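Local coordinates for ScaE cell-surface anchored scaffoldin protein (Ruminococcus flavefaciens, PDB 2ZF9) that probably helps anchor the cellulosome to the bacterial cell surface, through its dockerin-binding type III cohesin module, at residues 76-81 / 130-135; 140-145 / 182-187. One frame throughout, in Å; residues are numbered along the deposited sequence.

Contact 1: residues 76-81 / 130-135; sequences KLKLIP and VLQVPA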
# COMPACT_ATOMS: atom_id res chain seq x y z
N LYS A 76 -0.11 11.88 13.01
CA LYS A 76 -0.90 13.11 13.00
C LYS A 76 -2.08 13.05 12.03
O LYS A 76 -2.99 13.90 12.10
CB LYS A 76 -0.03 14.31 12.59
CG LYS A 76 0.85 14.78 13.72
CD LYS A 76 1.89 15.77 13.23
CE LYS A 76 2.73 16.19 14.41
NZ LYS A 76 3.79 17.14 14.00
N LEU A 77 -2.04 12.11 11.09
CA LEU A 77 -3.16 11.92 10.14
C LEU A 77 -4.18 11.03 10.78
O LEU A 77 -3.85 10.25 11.65
CB LEU A 77 -2.68 11.28 8.83
CG LEU A 77 -1.64 12.00 7.95
CD1 LEU A 77 -1.29 11.12 6.73
CD2 LEU A 77 -2.17 13.36 7.48
N LYS A 78 -5.44 11.13 10.35
CA LYS A 78 -6.50 10.27 10.87
C LYS A 78 -7.17 9.53 9.72
O LYS A 78 -7.55 10.16 8.74
CB LYS A 78 -7.53 11.14 11.58
CG LYS A 78 -8.59 10.39 12.36
CD LYS A 78 -9.65 11.41 12.89
CE LYS A 78 -10.90 10.73 13.46
NZ LYS A 78 -12.07 11.66 13.39
N LEU A 79 -7.33 8.22 9.87
CA LEU A 79 -8.05 7.38 8.89
C LEU A 79 -9.55 7.59 9.05
O LEU A 79 -10.10 7.37 10.13
CB LEU A 79 -7.71 5.90 9.08
CG LEU A 79 -8.33 4.88 8.10
CD1 LEU A 79 -7.79 5.04 6.65
CD2 LEU A 79 -8.02 3.49 8.60
N ILE A 80 -10.20 7.98 7.97
CA ILE A 80 -11.62 8.27 7.99
C ILE A 80 -12.48 7.14 7.37
O ILE A 80 -12.48 6.98 6.16
CB ILE A 80 -11.90 9.59 7.27
CG1 ILE A 80 -11.05 10.75 7.85
CG2 ILE A 80 -13.41 9.93 7.30
CD1 ILE A 80 -11.20 10.96 9.40
N PRO A 81 -13.20 6.35 8.20
CA PRO A 81 -14.00 5.27 7.62
C PRO A 81 -15.11 5.90 6.79
O PRO A 81 -15.52 7.04 7.10
CB PRO A 81 -14.59 4.56 8.85
CG PRO A 81 -13.61 4.94 10.01
CD PRO A 81 -13.30 6.36 9.68
N VAL A 130 -9.23 7.13 2.90
CA VAL A 130 -9.25 8.58 3.15
C VAL A 130 -8.47 8.88 4.43
O VAL A 130 -8.77 8.30 5.48
CB VAL A 130 -10.72 9.11 3.30
CG1 VAL A 130 -10.77 10.59 3.69
CG2 VAL A 130 -11.49 8.91 1.98
N LEU A 131 -7.52 9.83 4.34
CA LEU A 131 -6.77 10.30 5.49
C LEU A 131 -7.07 11.77 5.67
O LEU A 131 -7.11 12.52 4.69
CB LEU A 131 -5.25 10.08 5.31
CG LEU A 131 -4.81 8.62 5.29
CD1 LEU A 131 -3.32 8.49 5.00
CD2 LEU A 131 -5.15 7.95 6.62
N GLN A 132 -7.28 12.17 6.91
CA GLN A 132 -7.53 13.58 7.18
C GLN A 132 -6.30 14.29 7.78
O GLN A 132 -5.66 13.82 8.72
CB GLN A 132 -8.79 13.75 8.04
CG GLN A 132 -9.14 15.24 8.32
CD GLN A 132 -10.42 15.40 9.14
OE1 GLN A 132 -10.68 14.61 10.04
NE2 GLN A 132 -11.21 16.43 8.82
N VAL A 133 -5.97 15.42 7.18
CA VAL A 133 -4.82 16.26 7.55
C VAL A 133 -5.18 17.07 8.81
O VAL A 133 -6.34 17.46 8.97
CB VAL A 133 -4.52 17.17 6.36
CG1 VAL A 133 -3.43 18.19 6.67
CG2 VAL A 133 -4.14 16.33 5.14
N PRO A 134 -4.23 17.25 9.73
CA PRO A 134 -4.59 17.99 10.97
C PRO A 134 -4.91 19.48 10.79
O PRO A 134 -4.53 20.09 9.79
CB PRO A 134 -3.34 17.84 11.85
CG PRO A 134 -2.22 17.53 10.89
CD PRO A 134 -2.84 16.76 9.76
N ALA A 135 -5.60 20.06 11.76
CA ALA A 135 -6.04 21.45 11.67
C ALA A 135 -4.82 22.41 11.66
O ALA A 135 -4.91 23.53 11.16
CB ALA A 135 -7.04 21.78 12.80
O HOH W 1 -5.55 14.66 11.39
O HOH W 2 -12.74 13.95 11.50
O HOH W 3 -10.95 5.42 4.41
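A short antiparallel β-bridge in the cohesin β-sandwich ties K78 and L79 to L131 and Q132 at the end of strand 124-132. K78 and Q132 form the hydrogen-bonded pair: Q132 N gives a short bond of 2.7 Å to K78 O, and K78 N returns one of 3.2 Å to Q132 O, in the carbonyl plane on a lone pair. I80 N then meets V130 O at 2.9 Å, almost perfectly straight (179° at the hydrogen). Past the K78-Q132 pair, towards K76, a water takes over, donating to both K76 O and Q132 O, and the P134 ring packs nearby, its CD 3.7 Å from K76 O.

On the face of L79 and L131, which L77 joins, L77 and L131 cross at about a right angle, CD1 to CD1 at 3.7 Å, while L131 CD2 reaches back to L79 CA. On the face of K78 and Q132, I80 CD1 lies 3.7 Å from Q132 OE1; the extended Q132 chain, CG anti to the backbone N (chi1 -178°), carries that oxygen past the isoleucine to a water shared with K78 NZ. Q132 NE2 is held by N48 O.

The other edge of 130-135 bonds to strand 50-58 through L131 and V51, while L77 and L131 pack onto V145 and I185 of strands 142-149 and 180-187.

Contact 2: residues 140-145 / 182-187; sequences GDKYDV and QGYIQV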
# COMPACT_ATOMS: atom_id res chain seq x y z
N GLY A 140 4.89 23.42 3.63
CA GLY A 140 6.06 22.60 3.88
C GLY A 140 5.83 21.30 4.64
O GLY A 140 6.67 20.39 4.57
N ASP A 141 4.71 21.18 5.36
CA ASP A 141 4.49 19.97 6.20
C ASP A 141 4.35 18.75 5.28
O ASP A 141 3.78 18.89 4.21
CB ASP A 141 3.23 20.11 7.08
CG ASP A 141 3.48 20.95 8.34
OD1 ASP A 141 4.65 21.18 8.71
OD2 ASP A 141 2.50 21.40 8.96
N LYS A 142 4.90 17.60 5.69
CA LYS A 142 4.82 16.37 4.89
C LYS A 142 4.48 15.23 5.83
O LYS A 142 5.12 15.08 6.84
CB LYS A 142 6.16 16.08 4.22
CG LYS A 142 6.17 14.88 3.26
CD LYS A 142 7.55 14.81 2.56
CE LYS A 142 7.66 13.62 1.65
NZ LYS A 142 8.91 13.75 0.84
N TYR A 143 3.47 14.45 5.48
CA TYR A 143 2.99 13.33 6.29
C TYR A 143 3.13 12.07 5.44
O TYR A 143 2.43 11.94 4.43
CB TYR A 143 1.51 13.55 6.60
CG TYR A 143 1.20 14.90 7.21
CD1 TYR A 143 1.34 15.11 8.59
CD2 TYR A 143 0.77 15.96 6.41
CE1 TYR A 143 1.04 16.36 9.17
CE2 TYR A 143 0.47 17.21 6.97
CZ TYR A 143 0.63 17.41 8.34
OH TYR A 143 0.35 18.63 8.90
N ASP A 144 4.04 11.16 5.83
CA ASP A 144 4.35 9.94 5.05
C ASP A 144 3.21 8.91 5.15
O ASP A 144 2.55 8.78 6.20
CB ASP A 144 5.65 9.28 5.56
CG ASP A 144 6.88 10.08 5.25
OD1 ASP A 144 6.91 10.74 4.20
OD2 ASP A 144 7.82 10.02 6.06
N VAL A 145 2.99 8.18 4.06
CA VAL A 145 1.99 7.09 4.03
C VAL A 145 2.68 5.94 3.30
O VAL A 145 3.09 6.07 2.14
CB VAL A 145 0.71 7.57 3.24
CG1 VAL A 145 -0.37 6.46 3.20
CG2 VAL A 145 0.15 8.86 3.86
N GLN A 182 6.81 4.66 -1.77
CA GLN A 182 6.04 5.20 -0.65
C GLN A 182 5.36 6.51 -1.08
O GLN A 182 5.78 7.18 -2.05
CB GLN A 182 6.95 5.44 0.58
CG GLN A 182 7.74 4.22 1.10
CD GLN A 182 6.85 3.10 1.66
OE1 GLN A 182 5.69 2.96 1.27
NE2 GLN A 182 7.39 2.29 2.57
N GLY A 183 4.30 6.88 -0.36
CA GLY A 183 3.59 8.10 -0.66
C GLY A 183 3.54 9.06 0.50
O GLY A 183 4.25 8.90 1.52
N TYR A 184 2.72 10.10 0.35
CA TYR A 184 2.61 11.14 1.36
C TYR A 184 1.49 12.10 1.03
O TYR A 184 0.97 12.12 -0.11
CB TYR A 184 3.92 11.94 1.49
CG TYR A 184 4.48 12.45 0.19
CD1 TYR A 184 5.61 11.86 -0.38
CD2 TYR A 184 3.86 13.50 -0.49
CE1 TYR A 184 6.13 12.33 -1.59
CE2 TYR A 184 4.37 13.98 -1.73
CZ TYR A 184 5.50 13.39 -2.25
OH TYR A 184 5.99 13.84 -3.45
N ILE A 185 1.13 12.89 2.03
CA ILE A 185 0.39 14.12 1.81
C ILE A 185 1.33 15.25 2.24
O ILE A 185 1.85 15.24 3.36
CB ILE A 185 -0.91 14.18 2.65
CG1 ILE A 185 -1.82 12.99 2.32
CG2 ILE A 185 -1.62 15.57 2.44
CD1 ILE A 185 -2.97 12.77 3.35
N GLN A 186 1.56 16.21 1.36
CA GLN A 186 2.38 17.36 1.77
C GLN A 186 1.68 18.66 1.43
O GLN A 186 0.81 18.69 0.54
CB GLN A 186 3.76 17.31 1.11
CG GLN A 186 3.72 17.49 -0.39
CD GLN A 186 5.12 17.46 -0.97
OE1 GLN A 186 6.10 17.34 -0.22
NE2 GLN A 186 5.23 17.55 -2.29
N VAL A 187 2.02 19.70 2.17
CA VAL A 187 1.41 21.02 1.96
C VAL A 187 2.41 21.82 1.12
O VAL A 187 3.58 21.93 1.47
CB VAL A 187 1.16 21.75 3.30
CG1 VAL A 187 0.37 23.05 3.06
CG2 VAL A 187 0.41 20.84 4.28
O HOH W 4 8.60 15.72 -0.97
O HOH W 5 6.83 8.76 2.06
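K142 lies across the ring of Y184 on one face of an antiparallel strand pair, 142-145 with 183-187, in the cohesin β-sandwich. The lysine runs fully extended, CG anti to the backbone N (chi1 -175°), and passes obliquely over one face of the tyrosine: CE sits 3.4 Å from Y184 CD1, and NZ makes an off-centre cation-pi contact, 4.4 Å from the ring centroid. In Y184 the CG is wedged between backbone N and C (chi1 50°), which sets the ring beneath the lysine's end. Q186 lies alongside K142 in the same direction; its NE2 is bonded to T40 OG1, and a water joins its OE1 to K142 NZ.

On the opposite face Y143, V145 and I185 are buried. Y143 presents a ring edge to I185 O, with CD2 at 3.3 Å, while its backbone N bonds to that same oxygen. I185 N answers to Y143 O, and V145 and G183 form a second hydrogen-bonded pair.

Towards 140-141 the pairing continues past the start of strand 142-145: V187 N reaches D141 O at 2.8 Å, nearly along the C=O axis, whereas G140 N approaches V187 O from well above the carbonyl plane, 2.9 Å away.

Contacts 1 and 2 pack against each other, their centres about 12 Å apart. Contact 1 joins strand 78-79 to 124-132 and contact 2 joins 142-149 to 180-187; both are partly buried, contact 2 with more buried residues. Both pairings are antiparallel, but contact 2 has four bridges against two. In each the more buried face is apolar, and these faces meet: L77 CD1 lies 3.7 Å from Y143 CB, V133 CG2 3.8 Å from I185 CG2. The other face carries a lysine and a glutamine sharing a water, with I80 and V130 beside them in contact 1; the cation-pi contact belongs to contact 2 alone.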